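Local coordinates for major capsid protein (Human herpesvirus 1, PDB 1NO7) that builds the icosahedral capsid shell of herpes simplex virus 1, this chain being the protease-resistant upper domain of its major capsid protein, VP5, at residues Val393-Ala398 with Asp410-Leu415; Leu54-Trp59 with Asn525-Leu530. All blocks are in the same frame, centred on the assembly; numbering follows the deposited sequence.

Contact 1. Residues Val393-Ala398 with Asp410-Leu415; sequences VVPEIA and DPAHPL
Pro395 sets the CG and CD side of its ring against Ala412 and Pro414, where a type I beta turn from Asp410 to His413 doubles back beside the extended chain of Val393-Ala398. Both segments belong to one long loop between helices 382-389 and 425-431, and they pass in opposite directions without forming a sheet or sharing a hydrogen bond. The turn is closed by its own backbone bond, His413 N to Asp410 O at 3.0 Å. The close-packed part gathers around the CB corner of Pro414. The carbonyl of Val393 brings its O to 3.4 Å from Pro414 CB, and Pro395 CD reaches the same CB at 4.2 Å. Val394 adds CG2, also 4.2 Å from Pro414 CB; with CG1 anti to the backbone N (chi1 175°), it is the other methyl that meets the proline. One step along, Pro395 CG lies 4.3 Å from the methyl CB of Ala412, so the interface is aliphatic, made by two proline rings, a valine methyl and an alanine methyl, with the Val393 carbonyl the polar group among them. Behind this patch, Pro414 rests on Asn426 and Met441, Val394 on Leu442, and Leu415 on Phe429, which ties the loop to helices 425-431 and 438-442. The other end is loose. From Glu396 onward the first segment diverges from the turn: Glu396 is exposed and poorly ordered, Ile397 is exposed, and Pro411 lies at the solvent side of the turn. His413 instead turns its CB away from Val393-Ala398 and is buried, its side chain against Pro404 and Pro407. Consistent with a neutral ring protonated on NE2, its ND1 accepts from Leu415 N at 3.1 Å in a nearly straight bond (167°), the donor tilted 17° from the imidazole plane.

Contact 2. Residues Leu54-Trp59 with Asn525-Leu530; sequences LFLNAW and NFPPAL
Leu56, in the C-terminal part of helix 48-56, points its side chain at Phe526, Pro527 and Leu530, joining a helix near the start of the modelled chain to a proline-rich loop more than 460 residues later. This is helix-to-loop packing in the alpha plus beta fold of the upper domain, wholly by van der Waals contact, since no hydrogen bond crosses. Along the loop, Phe526 comes first. Its CB leads away from the helix, yet CG anti to the backbone N (chi1 -173°) brings the ring back, and CD1 of Leu56 meets it at the edge, near the ring plane, 3.3 Å from Phe526 CD1. The Phe526 side chain also touches Arg531 and Ser534 of helix 531-534. Pro527 follows with its CB directed at the helix. Its CD lies 3.8 Å from Leu56 CD1 and its CG 4.0 Å from Leu56 CB, so the ring lies along the leucine side chain from branch to root. At the more exposed side, Asn57 OD1 comes no nearer than 4.4 Å to Pro527 CG, while its ND2 makes a weak hydrogen bond to Gln53 OE1. The chain then swings outward through Pro528 and Ala529, both solvent-exposed, before Leu530 turns back in, its CB again facing the helix. Leu530 CD1 reaches Leu56 CB at 4.1 Å, and its carbonyl O is bonded to Ser534 OG. Leu56 thus meets an aromatic edge, a proline ring and a methyl of the loop. On the helix side, Phe55 O accepts from both Ala58 N and Trp59 N, the latter residue standing at the N-cap position just before helix 60-64. The second methyl of Leu56 packs within its own segment: CD2 sits 3.8 Å above one face of the Phe55 ring, offset toward the rim.

How the contacts relate
The two contacts lie far apart, their centres 47 Å from each other and their nearest atoms about 31 Å, and they share no element. Contact 1 is local and peripheral: its segments are 12 residues apart in a single loop, 38 Å from the chain centre, and only partly buried. Contact 2 lies closer in, at 23 Å, is buried, and brings together parts of the chain that enclose contact 1 in sequence. Neither uses a cross-segment hydrogen bond. Prolines and a backbone carbonyl dominate contact 1, with helices backing one side, whereas contact 2 centres on one leucine received by a phenylalanine, a proline and a second leucine.

Contact 1. Residues Val393-Ala398 with Asp410-Leu415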
# COMPACT_ATOMS: atom_id res chain seq x y z
N VAL A 393 -10.41 -9.83 -28.15
CA VAL A 393 -10.62 -10.28 -29.52
C VAL A 393 -9.67 -11.43 -29.89
O VAL A 393 -8.50 -11.22 -30.26
CB VAL A 393 -10.43 -9.07 -30.50
CG1 VAL A 393 -9.98 -9.56 -31.91
CG2 VAL A 393 -11.75 -8.25 -30.57
N VAL A 394 -10.17 -12.65 -29.75
CA VAL A 394 -9.38 -13.84 -30.08
C VAL A 394 -9.98 -14.49 -31.32
O VAL A 394 -11.02 -15.16 -31.25
CB VAL A 394 -9.37 -14.84 -28.93
CG1 VAL A 394 -8.65 -16.12 -29.36
CG2 VAL A 394 -8.66 -14.23 -27.74
N PRO A 395 -9.33 -14.31 -32.48
CA PRO A 395 -9.84 -14.91 -33.70
C PRO A 395 -9.94 -16.41 -33.55
O PRO A 395 -9.17 -17.02 -32.80
CB PRO A 395 -8.80 -14.48 -34.74
CG PRO A 395 -7.55 -14.49 -33.96
CD PRO A 395 -7.97 -13.79 -32.68
N GLU A 396 -10.91 -16.99 -34.27
CA GLU A 396 -11.18 -18.43 -34.27
C GLU A 396 -9.94 -19.19 -34.73
O GLU A 396 -9.36 -18.88 -35.78
CB GLU A 396 -12.34 -18.74 -35.22
CG GLU A 396 -12.86 -20.16 -35.12
CD GLU A 396 -13.51 -20.44 -33.79
OE1 GLU A 396 -14.56 -19.83 -33.50
OE2 GLU A 396 -12.96 -21.25 -33.02
N ILE A 397 -9.53 -20.16 -33.94
CA ILE A 397 -8.35 -20.93 -34.30
C ILE A 397 -8.64 -21.66 -35.63
O ILE A 397 -9.55 -22.50 -35.72
CB ILE A 397 -7.97 -21.93 -33.17
CG1 ILE A 397 -6.79 -22.80 -33.62
CG2 ILE A 397 -9.18 -22.75 -32.75
CD1 ILE A 397 -5.52 -22.01 -33.94
N ALA A 398 -7.88 -21.29 -36.66
CA ALA A 398 -8.03 -21.87 -37.99
C ALA A 398 -8.15 -23.39 -37.96
O ALA A 398 -7.18 -24.08 -37.65
CB ALA A 398 -6.85 -21.46 -38.85
N ASP A 410 1.51 -14.65 -38.00
CA ASP A 410 0.20 -15.29 -38.00
C ASP A 410 -0.91 -14.27 -37.73
O ASP A 410 -1.07 -13.78 -36.60
CB ASP A 410 0.16 -16.41 -36.95
CG ASP A 410 -1.09 -17.28 -37.06
OD1 ASP A 410 -2.21 -16.73 -36.99
OD2 ASP A 410 -0.95 -18.51 -37.22
N PRO A 411 -1.68 -13.91 -38.79
CA PRO A 411 -2.77 -12.94 -38.65
C PRO A 411 -3.93 -13.46 -37.80
O PRO A 411 -4.95 -12.79 -37.66
CB PRO A 411 -3.17 -12.66 -40.10
CG PRO A 411 -2.88 -13.96 -40.78
CD PRO A 411 -1.54 -14.34 -40.19
N ALA A 412 -3.78 -14.65 -37.22
CA ALA A 412 -4.83 -15.21 -36.39
C ALA A 412 -4.44 -15.08 -34.92
O ALA A 412 -5.13 -15.59 -34.03
CB ALA A 412 -5.07 -16.68 -36.75
N HIS A 413 -3.32 -14.40 -34.67
CA HIS A 413 -2.81 -14.19 -33.31
C HIS A 413 -3.51 -12.94 -32.76
O HIS A 413 -3.40 -11.87 -33.35
CB HIS A 413 -1.30 -13.96 -33.35
CG HIS A 413 -0.67 -14.03 -32.00
ND1 HIS A 413 -1.13 -13.30 -30.92
CD2 HIS A 413 0.38 -14.76 -31.54
CE1 HIS A 413 -0.40 -13.59 -29.86
NE2 HIS A 413 0.52 -14.47 -30.20
N PRO A 414 -4.18 -13.05 -31.59
CA PRO A 414 -4.89 -11.90 -31.00
C PRO A 414 -4.09 -10.60 -30.88
O PRO A 414 -4.67 -9.51 -30.76
CB PRO A 414 -5.37 -12.44 -29.65
CG PRO A 414 -4.27 -13.38 -29.28
CD PRO A 414 -3.99 -14.11 -30.58
N LEU A 415 -2.77 -10.71 -30.93
CA LEU A 415 -1.93 -9.51 -30.84
C LEU A 415 -1.28 -9.14 -32.16
O LEU A 415 -0.28 -8.41 -32.19
CB LEU A 415 -0.87 -9.68 -29.75
CG LEU A 415 -1.25 -9.16 -28.36
CD1 LEU A 415 -2.78 -9.13 -28.13
CD2 LEU A 415 -0.56 -10.06 -27.34

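Contact 2. Residues Leu54-Trp59 with Asn525-Leu530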
# COMPACT_ATOMS: atom_id res chain seq x y z
N LEU A 54 -13.90 15.51 -2.44
CA LEU A 54 -14.68 16.16 -1.41
C LEU A 54 -13.71 16.93 -0.51
O LEU A 54 -14.06 17.96 0.07
CB LEU A 54 -15.42 15.09 -0.61
CG LEU A 54 -16.27 15.50 0.58
CD1 LEU A 54 -17.32 16.50 0.12
CD2 LEU A 54 -16.89 14.26 1.21
N PHE A 55 -12.48 16.40 -0.44
CA PHE A 55 -11.38 16.96 0.36
C PHE A 55 -10.86 18.29 -0.22
O PHE A 55 -11.05 19.34 0.38
CB PHE A 55 -10.26 15.90 0.43
CG PHE A 55 -8.96 16.38 1.06
CD1 PHE A 55 -8.91 17.47 1.91
CD2 PHE A 55 -7.78 15.67 0.82
CE1 PHE A 55 -7.70 17.85 2.51
CE2 PHE A 55 -6.57 16.04 1.42
CZ PHE A 55 -6.54 17.13 2.27
N LEU A 56 -10.22 18.24 -1.39
CA LEU A 56 -9.68 19.45 -2.01
C LEU A 56 -10.72 20.54 -2.31
O LEU A 56 -10.39 21.57 -2.90
CB LEU A 56 -8.96 19.11 -3.32
CG LEU A 56 -7.97 17.95 -3.26
CD1 LEU A 56 -7.17 17.90 -4.55
CD2 LEU A 56 -7.06 18.11 -2.05
N ASN A 57 -11.97 20.32 -1.92
CA ASN A 57 -12.99 21.32 -2.19
C ASN A 57 -13.48 21.99 -0.92
O ASN A 57 -14.31 22.89 -0.97
CB ASN A 57 -14.16 20.71 -2.95
CG ASN A 57 -13.77 20.22 -4.34
OD1 ASN A 57 -13.06 20.91 -5.07
ND2 ASN A 57 -14.23 19.03 -4.70
N ALA A 58 -12.94 21.56 0.21
CA ALA A 58 -13.33 22.13 1.49
C ALA A 58 -12.10 22.66 2.21
O ALA A 58 -12.19 23.52 3.10
CB ALA A 58 -14.02 21.06 2.34
N TRP A 59 -10.93 22.16 1.81
CA TRP A 59 -9.68 22.56 2.41
C TRP A 59 -8.82 23.28 1.39
O TRP A 59 -7.61 23.43 1.59
CB TRP A 59 -8.91 21.35 2.94
CG TRP A 59 -9.63 20.60 4.03
CD1 TRP A 59 -10.82 19.93 3.92
CD2 TRP A 59 -9.20 20.43 5.38
NE1 TRP A 59 -11.16 19.35 5.13
CE2 TRP A 59 -10.18 19.64 6.04
CE3 TRP A 59 -8.08 20.87 6.10
CZ2 TRP A 59 -10.07 19.29 7.38
CZ3 TRP A 59 -7.97 20.52 7.45
CH2 TRP A 59 -8.97 19.73 8.07
N ASN A 525 -9.94 16.09 -11.58
CA ASN A 525 -10.44 17.37 -11.06
C ASN A 525 -9.54 18.00 -9.99
O ASN A 525 -9.99 18.24 -8.87
CB ASN A 525 -11.84 17.18 -10.46
CG ASN A 525 -12.80 16.53 -11.42
OD1 ASN A 525 -12.99 17.00 -12.54
ND2 ASN A 525 -13.43 15.44 -10.98
N PHE A 526 -8.29 18.27 -10.33
CA PHE A 526 -7.38 18.86 -9.36
C PHE A 526 -7.32 20.38 -9.43
O PHE A 526 -6.87 20.95 -10.43
CB PHE A 526 -5.97 18.28 -9.54
CG PHE A 526 -5.00 18.71 -8.48
CD1 PHE A 526 -5.20 18.34 -7.15
CD2 PHE A 526 -3.91 19.52 -8.80
CE1 PHE A 526 -4.33 18.76 -6.14
CE2 PHE A 526 -3.03 19.95 -7.80
CZ PHE A 526 -3.24 19.57 -6.46
N PRO A 527 -7.76 21.07 -8.36
CA PRO A 527 -7.76 22.54 -8.31
C PRO A 527 -6.40 23.08 -8.70
O PRO A 527 -5.43 22.93 -7.97
CB PRO A 527 -8.09 22.84 -6.84
CG PRO A 527 -8.98 21.67 -6.45
CD PRO A 527 -8.24 20.49 -7.09
N PRO A 528 -6.31 23.72 -9.87
CA PRO A 528 -5.06 24.28 -10.38
C PRO A 528 -4.40 25.25 -9.39
O PRO A 528 -3.21 25.56 -9.51
CB PRO A 528 -5.50 24.96 -11.66
CG PRO A 528 -6.88 25.44 -11.30
CD PRO A 528 -7.46 24.22 -10.64
N ALA A 529 -5.18 25.72 -8.42
CA ALA A 529 -4.67 26.63 -7.41
C ALA A 529 -3.65 25.89 -6.53
O ALA A 529 -2.50 26.33 -6.40
CB ALA A 529 -5.82 27.15 -6.55
N LEU A 530 -4.09 24.77 -5.97
CA LEU A 530 -3.25 23.95 -5.10
C LEU A 530 -2.03 23.30 -5.78
O LEU A 530 -1.16 22.75 -5.10
CB LEU A 530 -4.12 22.85 -4.46
CG LEU A 530 -5.37 23.33 -3.72
CD1 LEU A 530 -6.27 22.14 -3.38
CD2 LEU A 530 -4.95 24.08 -2.46